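Local coordinates for protein hemin degrading factor (Pseudomonas aeruginosa, PDB 4MF9) that binds heme, degrades it and probably traffics it within Pseudomonas aeruginosa, at residues A[212-217]-A[311-316]; A[263-268]-A[333-338]; A[317-322]-A[349-354]. All coordinates share one frame; numbering follows the deposited sequence.

Contact 1. Residues A[212-217]-A[311-316]; sequences KDTHHF and VRKPST. With HEM (protoporphyrin IX containing Fe), chain C.
The backbone O of Lys-212 receives the N-H of Thr-316 at 2.6 Å (N-H...O 154°), with the donor tilted from the carbonyl plane. This short bond ties the loop ahead of helix 217-224 to the turn that follows strand 307-313, and the tied loop carries the proximal heme ligand of this HemS-type fold. CB of Ser-315 and CG2 of Thr-316 both pack on the same carbonyl O, while the Ser-315 hydroxyl turns to Gly-318 O. Further along the loop, His-215 NE2 binds the heme iron at 2.3 Å. Its ND1 donates to Asp-213 OD2 at 3.2 Å, nearly straight at 169°, on the syn side of the carboxylate and in the imidazole plane; a weak bond to OD1 accompanies it. The carboxylate thus fixes the rotation of the ring and would probably make it a stronger electron donor to the iron. Thr-214 OG1 is hydrogen-bonded to one heme propionate, although the modelled length is doubtfully short. Lys-313 approaches the other propionate and also forms a salt bridge with Glu-324. Its chain, bent at chi3 and chi4, crosses Phe-217 at about a right angle. CD rests 3.5 Å from CD1 of Phe-217, and NZ stands over the ring face in a cation-pi contact, 4.8 Å from the centroid and 8° off its normal.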
loop_
_atom_site.group_PDB
_atom_site.type_symbol
_atom_site.label_atom_id
_atom_site.label_comp_id
_atom_site.label_asym_id
_atom_site.label_seq_id
_atom_site.Cartn_x
_atom_site.Cartn_y
_atom_site.Cartn_z
ATOM N N LYS A 212 -17.574 4.503 17.188
ATOM C CA LYS A 212 -18.352 3.323 16.912
ATOM C C LYS A 212 -17.879 2.327 15.821
ATOM O O LYS A 212 -18.246 1.221 15.777
ATOM C CB LYS A 212 -19.815 3.663 16.775
ATOM C CG LYS A 212 -20.244 4.640 17.834
ATOM C CD LYS A 212 -21.207 4.061 18.823
ATOM C CE LYS A 212 -20.709 3.691 20.230
ATOM N NZ LYS A 212 -20.402 4.758 21.241
ATOM N N ASP A 213 -16.954 2.734 15.037
ATOM C CA ASP A 213 -16.399 1.849 14.012
ATOM C C ASP A 213 -15.018 2.378 13.654
ATOM O O ASP A 213 -14.836 3.595 13.536
ATOM C CB ASP A 213 -17.330 1.825 12.793
ATOM C CG ASP A 213 -16.711 1.164 11.579
ATOM O OD1 ASP A 213 -16.915 1.702 10.472
ATOM O OD2 ASP A 213 -16.047 0.112 11.715
ATOM N N THR A 214 -14.072 1.479 13.461
ATOM C CA THR A 214 -12.698 1.872 13.198
ATOM C C THR A 214 -12.557 2.708 11.935
ATOM O O THR A 214 -11.631 3.382 11.752
ATOM C CB THR A 214 -11.752 0.676 13.101
ATOM O OG1 THR A 214 -12.258 -0.250 12.151
ATOM C CG2 THR A 214 -11.585 -0.000 14.473
ATOM N N HIS A 215 -13.553 2.608 11.080
ATOM C CA HIS A 215 -13.644 3.417 9.872
ATOM C C HIS A 215 -13.923 4.886 10.090
ATOM O O HIS A 215 -13.788 5.656 9.196
ATOM C CB HIS A 215 -14.612 2.810 8.900
ATOM C CG HIS A 215 -14.141 1.511 8.372
ATOM N ND1 HIS A 215 -14.486 0.315 8.942
ATOM C CD2 HIS A 215 -13.309 1.221 7.350
ATOM C CE1 HIS A 215 -13.914 -0.662 8.264
ATOM N NE2 HIS A 215 -13.200 -0.132 7.294
ATOM N N HIS A 216 -14.326 5.235 11.283
ATOM C CA HIS A 216 -14.693 6.588 11.625
ATOM C C HIS A 216 -13.542 7.352 12.226
ATOM O O HIS A 216 -13.653 8.473 12.587
ATOM C CB HIS A 216 -15.806 6.517 12.660
ATOM C CG HIS A 216 -17.023 5.820 12.192
ATOM N ND1 HIS A 216 -17.270 5.554 10.874
ATOM C CD2 HIS A 216 -18.098 5.384 12.871
ATOM C CE1 HIS A 216 -18.428 4.942 10.767
ATOM N NE2 HIS A 216 -18.936 4.806 11.970
ATOM N N PHE A 217 -12.433 6.690 12.371
ATOM C CA PHE A 217 -11.281 7.289 13.031
ATOM C C PHE A 217 -10.791 8.492 12.235
ATOM O O PHE A 217 -10.558 9.572 12.786
ATOM C CB PHE A 217 -10.170 6.250 13.192
ATOM C CG PHE A 217 -9.031 6.699 14.072
ATOM C CD1 PHE A 217 -9.197 6.813 15.449
ATOM C CD2 PHE A 217 -7.791 6.992 13.522
ATOM C CE1 PHE A 217 -8.136 7.207 16.259
ATOM C CE2 PHE A 217 -6.734 7.400 14.319
ATOM C CZ PHE A 217 -6.900 7.503 15.684
ATOM N N VAL A 311 -2.409 0.630 19.615
ATOM C CA VAL A 311 -3.575 1.523 19.616
ATOM C C VAL A 311 -4.836 0.729 19.900
ATOM O O VAL A 311 -4.989 -0.383 19.385
ATOM C CB VAL A 311 -3.737 2.226 18.251
ATOM C CG1 VAL A 311 -4.898 3.244 18.281
ATOM C CG2 VAL A 311 -2.444 2.917 17.849
ATOM N N ARG A 312 -5.731 1.292 20.700
ATOM C CA ARG A 312 -6.984 0.680 21.011
ATOM C C ARG A 312 -8.142 1.646 20.691
ATOM O O ARG A 312 -8.167 2.747 21.169
ATOM C CB ARG A 312 -7.065 0.158 22.450
ATOM C CG ARG A 312 -5.785 -0.353 23.072
ATOM C CD ARG A 312 -5.966 -0.753 24.535
ATOM N NE ARG A 312 -4.775 -1.343 25.053
ATOM C CZ ARG A 312 -3.795 -0.667 25.594
ATOM N NH1 ARG A 312 -3.887 0.626 25.727
ATOM N NH2 ARG A 312 -2.718 -1.298 25.983
ATOM N N LYS A 313 -9.061 1.210 19.876
ATOM C CA LYS A 313 -10.187 2.012 19.477
ATOM C C LYS A 313 -11.519 1.292 19.783
ATOM O O LYS A 313 -11.691 0.180 19.442
ATOM C CB LYS A 313 -10.114 2.356 17.985
ATOM C CG LYS A 313 -8.786 2.793 17.435
ATOM C CD LYS A 313 -8.892 3.360 16.027
ATOM C CE LYS A 313 -8.314 2.395 15.012
ATOM N NZ LYS A 313 -6.857 2.462 14.808
ATOM N N PRO A 314 -12.438 1.964 20.448
ATOM C CA PRO A 314 -13.763 1.419 20.692
ATOM C C PRO A 314 -14.505 1.316 19.362
ATOM O O PRO A 314 -14.175 1.992 18.462
ATOM C CB PRO A 314 -14.463 2.477 21.540
ATOM C CG PRO A 314 -13.536 3.530 21.745
ATOM C CD PRO A 314 -12.338 3.342 20.903
ATOM N N SER A 315 -15.490 0.445 19.314
ATOM C CA SER A 315 -16.325 0.316 18.130
ATOM C C SER A 315 -17.570 -0.464 18.529
ATOM O O SER A 315 -17.624 -1.030 19.626
ATOM C CB SER A 315 -15.579 -0.421 17.012
ATOM O OG SER A 315 -15.521 -1.815 17.259
ATOM N N THR A 316 -18.534 -0.546 17.632
ATOM C CA THR A 316 -19.768 -1.269 17.860
ATOM C C THR A 316 -19.511 -2.724 18.123
ATOM O O THR A 316 -20.266 -3.345 18.781
ATOM C CB THR A 316 -20.755 -1.134 16.690
ATOM O OG1 THR A 316 -20.087 -1.480 15.481
ATOM C CG2 THR A 316 -21.200 0.232 16.569
HETATM C CHA HEM C . -10.029 -1.661 8.800
HETATM C CHB HEM C . -12.901 -4.942 6.953
HETATM C CHC HEM C . -14.370 -1.738 3.683
HETATM C CHD HEM C . -10.647 1.026 4.873
HETATM C C1A HEM C . -10.754 -2.805 8.626
HETATM C C2A HEM C . -10.766 -3.922 9.509
HETATM C C3A HEM C . -11.581 -4.813 8.998
HETATM C C4A HEM C . -12.034 -4.288 7.788
HETATM C CMA HEM C . -11.882 -6.160 9.593
HETATM C CAA HEM C . -10.051 -4.089 10.802
HETATM C CBA HEM C . -10.892 -4.565 12.014
HETATM C CGA HEM C . -11.752 -3.427 12.429
HETATM O O1A HEM C . -12.943 -3.585 12.682
HETATM O O2A HEM C . -11.233 -2.345 12.496
HETATM C C1B HEM C . -13.539 -4.280 5.913
HETATM C C2B HEM C . -14.540 -4.950 5.194
HETATM C C3B HEM C . -14.995 -4.093 4.270
HETATM C C4B HEM C . -14.209 -2.851 4.447
HETATM C CMB HEM C . -15.030 -6.343 5.455
HETATM C CAB HEM C . -16.092 -4.445 3.320
HETATM C CBB HEM C . -16.243 -3.964 2.125
HETATM C C1C HEM C . -13.519 -0.697 3.707
HETATM C C2C HEM C . -13.634 0.439 2.933
HETATM C C3C HEM C . -12.584 1.243 3.259
HETATM C C4C HEM C . -11.799 0.588 4.249
HETATM C CMC HEM C . -14.722 0.734 1.947
HETATM C CAC HEM C . -12.314 2.535 2.675
HETATM C CBC HEM C . -11.159 3.067 2.944
HETATM C C1D HEM C . -10.164 0.529 6.090
HETATM C C2D HEM C . -9.080 1.164 6.900
HETATM C C3D HEM C . -8.943 0.407 7.986
HETATM C C4D HEM C . -9.917 -0.679 7.840
HETATM C CMD HEM C . -8.266 2.410 6.625
HETATM C CAD HEM C . -7.965 0.634 9.109
HETATM C CBD HEM C . -8.712 1.228 10.302
HETATM C CGD HEM C . -7.942 1.866 11.418
HETATM O O1D HEM C . -8.227 1.481 12.532
HETATM O O2D HEM C . -7.108 2.745 11.268
HETATM N NA HEM C . -11.537 -3.054 7.562
HETATM N NB HEM C . -13.362 -3.031 5.458
HETATM N NC HEM C . -12.434 -0.568 4.472
HETATM N ND HEM C . -10.607 -0.560 6.701
HETATM FE FE HEM C . -11.940 -1.688 6.126
#

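Contact 2. Residues A[263-268]-A[333-338]; sequences MVFVGN and IVQLFG. With HEM (protoporphyrin IX containing Fe), chain C.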
loop_
_atom_site.group_PDB
_atom_site.type_symbol
_atom_site.label_atom_id
_atom_site.label_comp_id
_atom_site.label_asym_id
_atom_site.label_seq_id
_atom_site.Cartn_x
_atom_site.Cartn_y
_atom_site.Cartn_z
ATOM N N MET A 263 -4.030 -9.485 10.253
ATOM C CA MET A 263 -4.268 -8.617 9.117
ATOM C C MET A 263 -3.118 -7.649 8.982
ATOM O O MET A 263 -2.733 -7.068 9.944
ATOM C CB MET A 263 -5.562 -7.846 9.267
ATOM C CG MET A 263 -6.778 -8.695 9.402
ATOM S SD MET A 263 -8.312 -7.840 9.570
ATOM C CE MET A 263 -8.474 -7.299 7.888
ATOM N N VAL A 264 -2.587 -7.510 7.793
ATOM C CA VAL A 264 -1.519 -6.626 7.546
ATOM C C VAL A 264 -1.927 -5.602 6.485
ATOM O O VAL A 264 -2.146 -5.994 5.389
ATOM C CB VAL A 264 -0.254 -7.398 7.062
ATOM C CG1 VAL A 264 0.863 -6.473 6.767
ATOM C CG2 VAL A 264 0.172 -8.470 8.041
ATOM N N PHE A 265 -1.973 -4.327 6.865
ATOM C CA PHE A 265 -2.385 -3.223 5.991
ATOM C C PHE A 265 -1.151 -2.466 5.543
ATOM O O PHE A 265 -0.377 -1.996 6.373
ATOM C CB PHE A 265 -3.269 -2.217 6.765
ATOM C CG PHE A 265 -4.694 -2.669 6.994
ATOM C CD1 PHE A 265 -4.978 -3.758 7.809
ATOM C CD2 PHE A 265 -5.748 -1.962 6.442
ATOM C CE1 PHE A 265 -6.291 -4.149 8.030
ATOM C CE2 PHE A 265 -7.059 -2.352 6.656
ATOM C CZ PHE A 265 -7.327 -3.450 7.447
ATOM N N VAL A 266 -0.962 -2.324 4.276
ATOM C CA VAL A 266 0.080 -1.499 3.732
ATOM C C VAL A 266 -0.420 -0.638 2.593
ATOM O O VAL A 266 -0.970 -1.120 1.702
ATOM C CB VAL A 266 1.269 -2.370 3.230
ATOM C CG1 VAL A 266 2.270 -1.569 2.453
ATOM C CG2 VAL A 266 1.958 -3.045 4.402
ATOM N N GLY A 267 -0.167 0.640 2.675
ATOM C CA GLY A 267 -0.601 1.515 1.616
ATOM C C GLY A 267 0.143 2.820 1.489
ATOM O O GLY A 267 1.167 3.058 2.136
ATOM N N ASN A 268 -0.404 3.662 0.623
ATOM C CA ASN A 268 0.087 5.000 0.377
ATOM C C ASN A 268 -1.160 5.877 0.318
ATOM O O ASN A 268 -2.246 5.414 0.655
ATOM C CB ASN A 268 0.883 5.034 -0.935
ATOM C CG ASN A 268 0.117 4.427 -2.104
ATOM O OD1 ASN A 268 -0.951 4.919 -2.478
ATOM N ND2 ASN A 268 0.664 3.369 -2.695
ATOM N N ILE A 333 3.625 3.356 7.814
ATOM C CA ILE A 333 4.248 2.261 7.096
ATOM C C ILE A 333 3.454 0.987 6.892
ATOM O O ILE A 333 3.273 0.471 5.808
ATOM C CB ILE A 333 5.634 1.950 7.722
ATOM C CG1 ILE A 333 6.533 3.173 7.702
ATOM C CG2 ILE A 333 6.276 0.735 7.127
ATOM C CD1 ILE A 333 7.662 3.133 8.676
ATOM N N VAL A 334 2.962 0.477 8.007
ATOM C CA VAL A 334 2.204 -0.716 8.055
ATOM C C VAL A 334 1.345 -0.760 9.317
ATOM O O VAL A 334 1.730 -0.176 10.260
ATOM C CB VAL A 334 3.141 -1.907 8.066
ATOM C CG1 VAL A 334 4.081 -1.813 9.225
ATOM C CG2 VAL A 334 2.415 -3.219 8.021
ATOM N N GLN A 335 0.221 -1.420 9.284
ATOM C CA GLN A 335 -0.623 -1.594 10.456
ATOM C C GLN A 335 -0.960 -3.049 10.600
ATOM O O GLN A 335 -1.213 -3.690 9.626
ATOM C CB GLN A 335 -1.952 -0.882 10.309
ATOM C CG GLN A 335 -1.974 0.611 10.329
ATOM C CD GLN A 335 -3.394 1.121 10.072
ATOM O OE1 GLN A 335 -4.072 1.598 10.960
ATOM N NE2 GLN A 335 -3.844 0.947 8.869
ATOM N N LEU A 336 -1.029 -3.509 11.823
ATOM C CA LEU A 336 -1.415 -4.853 12.112
ATOM C C LEU A 336 -2.693 -4.920 12.946
ATOM O O LEU A 336 -2.791 -4.249 13.910
ATOM C CB LEU A 336 -0.307 -5.546 12.846
ATOM C CG LEU A 336 0.697 -6.244 11.959
ATOM C CD1 LEU A 336 1.414 -5.206 11.176
ATOM C CD2 LEU A 336 1.619 -7.054 12.815
ATOM N N PHE A 337 -3.606 -5.788 12.563
ATOM C CA PHE A 337 -4.763 -6.075 13.404
ATOM C C PHE A 337 -4.845 -7.588 13.537
ATOM O O PHE A 337 -4.059 -8.324 12.908
ATOM C CB PHE A 337 -6.069 -5.581 12.774
ATOM C CG PHE A 337 -6.112 -4.098 12.504
ATOM C CD1 PHE A 337 -6.894 -3.256 13.296
ATOM C CD2 PHE A 337 -5.413 -3.551 11.430
ATOM C CE1 PHE A 337 -6.959 -1.904 13.045
ATOM C CE2 PHE A 337 -5.480 -2.191 11.173
ATOM C CZ PHE A 337 -6.247 -1.366 11.989
ATOM N N GLY A 338 -5.803 -8.054 14.335
ATOM C CA GLY A 338 -6.145 -9.465 14.342
ATOM C C GLY A 338 -7.198 -9.720 13.282
ATOM O O GLY A 338 -7.965 -8.827 12.922
HETATM C CHA HEM C . -10.029 -1.661 8.800
HETATM C CHB HEM C . -12.901 -4.942 6.953
HETATM C CHC HEM C . -14.370 -1.738 3.683
HETATM C CHD HEM C . -10.647 1.026 4.873
HETATM C C1A HEM C . -10.754 -2.805 8.626
HETATM C C2A HEM C . -10.766 -3.922 9.509
HETATM C C3A HEM C . -11.581 -4.813 8.998
HETATM C C4A HEM C . -12.034 -4.288 7.788
HETATM C CMA HEM C . -11.882 -6.160 9.593
HETATM C CAA HEM C . -10.051 -4.089 10.802
HETATM C CBA HEM C . -10.892 -4.565 12.014
HETATM C CGA HEM C . -11.752 -3.427 12.429
HETATM O O1A HEM C . -12.943 -3.585 12.682
HETATM O O2A HEM C . -11.233 -2.345 12.496
HETATM C C1B HEM C . -13.539 -4.280 5.913
HETATM C C2B HEM C . -14.540 -4.950 5.194
HETATM C C3B HEM C . -14.995 -4.093 4.270
HETATM C C4B HEM C . -14.209 -2.851 4.447
HETATM C CMB HEM C . -15.030 -6.343 5.455
HETATM C CAB HEM C . -16.092 -4.445 3.320
HETATM C CBB HEM C . -16.243 -3.964 2.125
HETATM C C1C HEM C . -13.519 -0.697 3.707
HETATM C C2C HEM C . -13.634 0.439 2.933
HETATM C C3C HEM C . -12.584 1.243 3.259
HETATM C C4C HEM C . -11.799 0.588 4.249
HETATM C CMC HEM C . -14.722 0.734 1.947
HETATM C CAC HEM C . -12.314 2.535 2.675
HETATM C CBC HEM C . -11.159 3.067 2.944
HETATM C C1D HEM C . -10.164 0.529 6.090
HETATM C C2D HEM C . -9.080 1.164 6.900
HETATM C C3D HEM C . -8.943 0.407 7.986
HETATM C C4D HEM C . -9.917 -0.679 7.840
HETATM C CMD HEM C . -8.266 2.410 6.625
HETATM C CAD HEM C . -7.965 0.634 9.109
HETATM C CBD HEM C . -8.712 1.228 10.302
HETATM C CGD HEM C . -7.942 1.866 11.418
HETATM O O1D HEM C . -8.227 1.481 12.532
HETATM O O2D HEM C . -7.108 2.745 11.268
HETATM N NA HEM C . -11.537 -3.054 7.562
HETATM N NB HEM C . -13.362 -3.031 5.458
HETATM N NC HEM C . -12.434 -0.568 4.472
HETATM N ND HEM C . -10.607 -0.560 6.701
HETATM FE FE HEM C . -11.940 -1.688 6.126
#
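Phe-265 and Phe-337 meet beside the heme, where CE1 of Phe-265 lies 3.6 Å from CD2 of Phe-337. The rings are oblique, their planes 57° apart, and CE2 of Phe-337 sits over one face of Phe-265 toward its rim. Each ring also touches the cofactor. CZ of Phe-265 reaches the meso carbon CHA at 3.5 Å, whereas CZ of Phe-337 approaches O1D of one propionate and its ring face receives CAA, the first carbon of the other. Met-263 keeps CG anti to the carbonyl carbon (chi1 -59°) and bends at chi3, which carries SD past Gly-338 O at 3.5 Å and brings SD and CE against the heme methyl CMA. Gln-335 packs against Phe-265 CB and lies next to the propionate that carries O1D. These four side chains share one face of a large antiparallel sheet of the HemS/ChuX-type fold, to which both halves of the chain contribute strands and in which 262-268 and 332-338 are neighbours. Two hydrogen-bonded pairs set their register. Phe-265 N gives a straight bond of 2.9 Å to Gln-335 O, and Gln-335 N returns one to Phe-265 O; Met-263 and Phe-337 repeat the exchange, with Met-263 N above the carbonyl plane of Phe-337. Between them, Leu-336 CA makes a CA-H...O contact of 3.4 Å with Met-263 O. Val-264 and Leu-336 point to the other face, against Phe-252 of helix 247-258. Close by, Val-334 CG2 bridges two valines, 3.8 Å from Val-264 CG1 and 3.7 Å from Val-266 CG2.

Contact 3. Residues A[317-322]-A[349-354]; sequences DGIVTS and DWRELA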
loop_
_atom_site.group_PDB
_atom_site.type_symbol
_atom_site.label_atom_id
_atom_site.label_comp_id
_atom_site.label_asym_id
_atom_site.label_seq_id
_atom_site.Cartn_x
_atom_site.Cartn_y
_atom_site.Cartn_z
ATOM N N ASP A 317 -18.443 -3.279 17.552
ATOM C CA ASP A 317 -18.083 -4.674 17.783
ATOM C C ASP A 317 -17.123 -4.787 18.961
ATOM O O ASP A 317 -16.580 -5.861 19.234
ATOM C CB ASP A 317 -17.458 -5.290 16.530
ATOM C CG ASP A 317 -18.198 -4.911 15.261
ATOM O OD1 ASP A 317 -17.533 -4.727 14.213
ATOM O OD2 ASP A 317 -19.444 -4.791 15.312
ATOM N N GLY A 318 -16.913 -3.672 19.655
ATOM C CA GLY A 318 -16.041 -3.651 20.825
ATOM C C GLY A 318 -14.647 -3.097 20.548
ATOM O O GLY A 318 -14.379 -2.573 19.469
ATOM N N ILE A 319 -13.758 -3.173 21.509
ATOM C CA ILE A 319 -12.432 -2.674 21.312
ATOM C C ILE A 319 -11.621 -3.370 20.202
ATOM O O ILE A 319 -11.574 -4.520 20.151
ATOM C CB ILE A 319 -11.676 -2.742 22.618
ATOM C CG1 ILE A 319 -12.484 -1.972 23.674
ATOM C CG2 ILE A 319 -10.246 -2.310 22.454
ATOM C CD1 ILE A 319 -12.039 -0.588 23.974
ATOM N N VAL A 320 -10.958 -2.575 19.390
ATOM C CA VAL A 320 -10.074 -3.111 18.355
ATOM C C VAL A 320 -8.649 -2.674 18.636
ATOM O O VAL A 320 -8.365 -1.481 18.728
ATOM C CB VAL A 320 -10.464 -2.639 16.924
ATOM C CG1 VAL A 320 -9.413 -3.137 15.890
ATOM C CG2 VAL A 320 -11.838 -3.137 16.551
ATOM N N THR A 321 -7.752 -3.643 18.752
ATOM C CA THR A 321 -6.353 -3.356 19.022
ATOM C C THR A 321 -5.517 -3.513 17.755
ATOM O O THR A 321 -5.687 -4.475 17.015
ATOM C CB THR A 321 -5.807 -4.309 20.090
ATOM O OG1 THR A 321 -6.720 -4.339 21.199
ATOM C CG2 THR A 321 -4.442 -3.842 20.568
ATOM N N SER A 322 -4.613 -2.569 17.518
ATOM C CA SER A 322 -3.748 -2.603 16.344
ATOM C C SER A 322 -2.375 -2.107 16.744
ATOM O O SER A 322 -2.231 -1.462 17.783
ATOM C CB SER A 322 -4.306 -1.695 15.249
ATOM O OG SER A 322 -4.363 -0.354 15.703
ATOM N N ASP A 349 -6.537 -14.259 21.271
ATOM C CA ASP A 349 -5.164 -14.580 21.019
ATOM C C ASP A 349 -4.420 -13.389 20.427
ATOM O O ASP A 349 -3.315 -13.086 20.775
ATOM C CB ASP A 349 -4.994 -15.930 20.230
ATOM C CG ASP A 349 -5.661 -15.932 18.858
ATOM O OD1 ASP A 349 -5.800 -17.010 18.251
ATOM O OD2 ASP A 349 -6.080 -14.875 18.402
ATOM N N TRP A 350 -5.097 -12.687 19.560
ATOM C CA TRP A 350 -4.524 -11.470 19.003
ATOM C C TRP A 350 -4.301 -10.417 20.088
ATOM O O TRP A 350 -3.187 -9.897 20.240
ATOM C CB TRP A 350 -5.392 -10.885 17.887
ATOM C CG TRP A 350 -4.996 -9.466 17.585
ATOM C CD1 TRP A 350 -5.718 -8.326 17.839
ATOM C CD2 TRP A 350 -3.758 -9.035 17.010
ATOM N NE1 TRP A 350 -5.003 -7.218 17.438
ATOM C CE2 TRP A 350 -3.799 -7.631 16.925
ATOM C CE3 TRP A 350 -2.623 -9.706 16.549
ATOM C CZ2 TRP A 350 -2.742 -6.891 16.400
ATOM C CZ3 TRP A 350 -1.588 -8.974 16.036
ATOM C CH2 TRP A 350 -1.649 -7.584 15.964
ATOM N N ARG A 351 -5.327 -10.176 20.882
ATOM C CA ARG A 351 -5.259 -9.136 21.860
ATOM C C ARG A 351 -4.192 -9.434 22.863
ATOM O O ARG A 351 -3.490 -8.612 23.211
ATOM C CB ARG A 351 -6.625 -8.868 22.482
ATOM C CG ARG A 351 -6.569 -7.933 23.681
ATOM C CD ARG A 351 -7.925 -7.610 24.300
ATOM N NE ARG A 351 -8.886 -7.045 23.396
ATOM C CZ ARG A 351 -10.125 -6.702 23.675
ATOM N NH1 ARG A 351 -10.614 -6.816 24.891
ATOM N NH2 ARG A 351 -10.876 -6.228 22.723
ATOM N N GLU A 352 -4.065 -10.670 23.265
ATOM C CA GLU A 352 -3.030 -11.075 24.149
ATOM C C GLU A 352 -1.639 -10.852 23.567
ATOM O O GLU A 352 -0.802 -10.363 24.228
ATOM C CB GLU A 352 -3.215 -12.529 24.553
ATOM C CG GLU A 352 -2.025 -13.070 25.317
ATOM C CD GLU A 352 -2.129 -14.530 25.634
ATOM O OE1 GLU A 352 -1.596 -14.924 26.656
ATOM O OE2 GLU A 352 -2.734 -15.279 24.856
ATOM N N LEU A 353 -1.433 -11.218 22.326
ATOM C CA LEU A 353 -0.159 -10.924 21.730
ATOM C C LEU A 353 0.137 -9.449 21.564
ATOM O O LEU A 353 1.178 -8.999 21.909
ATOM C CB LEU A 353 -0.029 -11.631 20.412
ATOM C CG LEU A 353 1.252 -11.455 19.593
ATOM C CD1 LEU A 353 2.483 -11.767 20.379
ATOM C CD2 LEU A 353 1.196 -12.310 18.363
ATOM N N ALA A 354 -0.836 -8.710 21.094
ATOM C CA ALA A 354 -0.726 -7.260 20.922
ATOM C C ALA A 354 -0.403 -6.538 22.240
ATOM O O ALA A 354 0.278 -5.513 22.245
ATOM C CB ALA A 354 -2.008 -6.714 20.331
#
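With CG anti to the backbone N in both Trp-350 (chi1 165°) and Arg-351 (chi1 171°), successive residues of helix 348-355 extend their side chains to strand 320-326 and the turn before it. The indole arrives edge-on. NE1 of Trp-350 donates to Thr-321 O at 2.9 Å, with the oxygen close to the ring plane but the donor lifted above the plane of the carbonyl. Val-320 and Ser-322, on either side in sequence, make their backbone bonds with strand 307-313, so Thr-321 O looks away from that strand and toward the indole. Arg-351 runs out straight as far as CD, then bends at chi3; its NH2 gives Ile-319 O a weak bond of 3.2 Å, the oxygen lying at the guanidinium edge, and also rests 3.6 Å from CB of Ile-319. The Thr-321 side chain lies between the two arms. Its CG2 meets CB of Ala-354 at 3.8 Å, one helical turn after Trp-350, and that same CB leans over one face of the indole toward its rim. The threonine hydroxyl and Arg-351 NE are 4.1 Å apart, brought together by Glu-346, whose OE2 is hydrogen-bonded to Thr-321 OG1 and salt-bridged to NE. The arrangement seats the C-terminal helix on strand 320-326 of the HemS/ChuX-type antiparallel sheet; the axes of 320-322 and 349-354 approach to 8.7 Å. Trp-350 is flanked further by Leu-251 and Leu-336, while Val-320 points the other way, to the heme. Both bonds, the one from Arg-351 weak, end on backbone carbonyls and so depend on the path of the chain at 319-321, and Glu-346 probably offsets the guanidinium charge.

In the fold
After helix 201-210 the chain reaches the heme-ligating loop 212-217, then strand 262-268, then strand 307-313, whose end closes contact 1 around a span of 93 residues. Contact 3 opens directly afterwards at 317-322. Strand 332-338 next closes contact 2, and helix 348-355 finally closes contact 3. Contact 2 therefore crosses both others, whereas contacts 1 and 3 follow in series. Contacts 1 and 3 adjoin through neighbouring strands, with a probable hydrogen bond from Val-311 N to Ser-322 O at 2.8 Å. Contact 3 packs on contact 2 through Trp-350 and Gly-338. Contacts 1 and 2 bring loop and sheet to the heme, and contact 3 adds the last helix to that sheet.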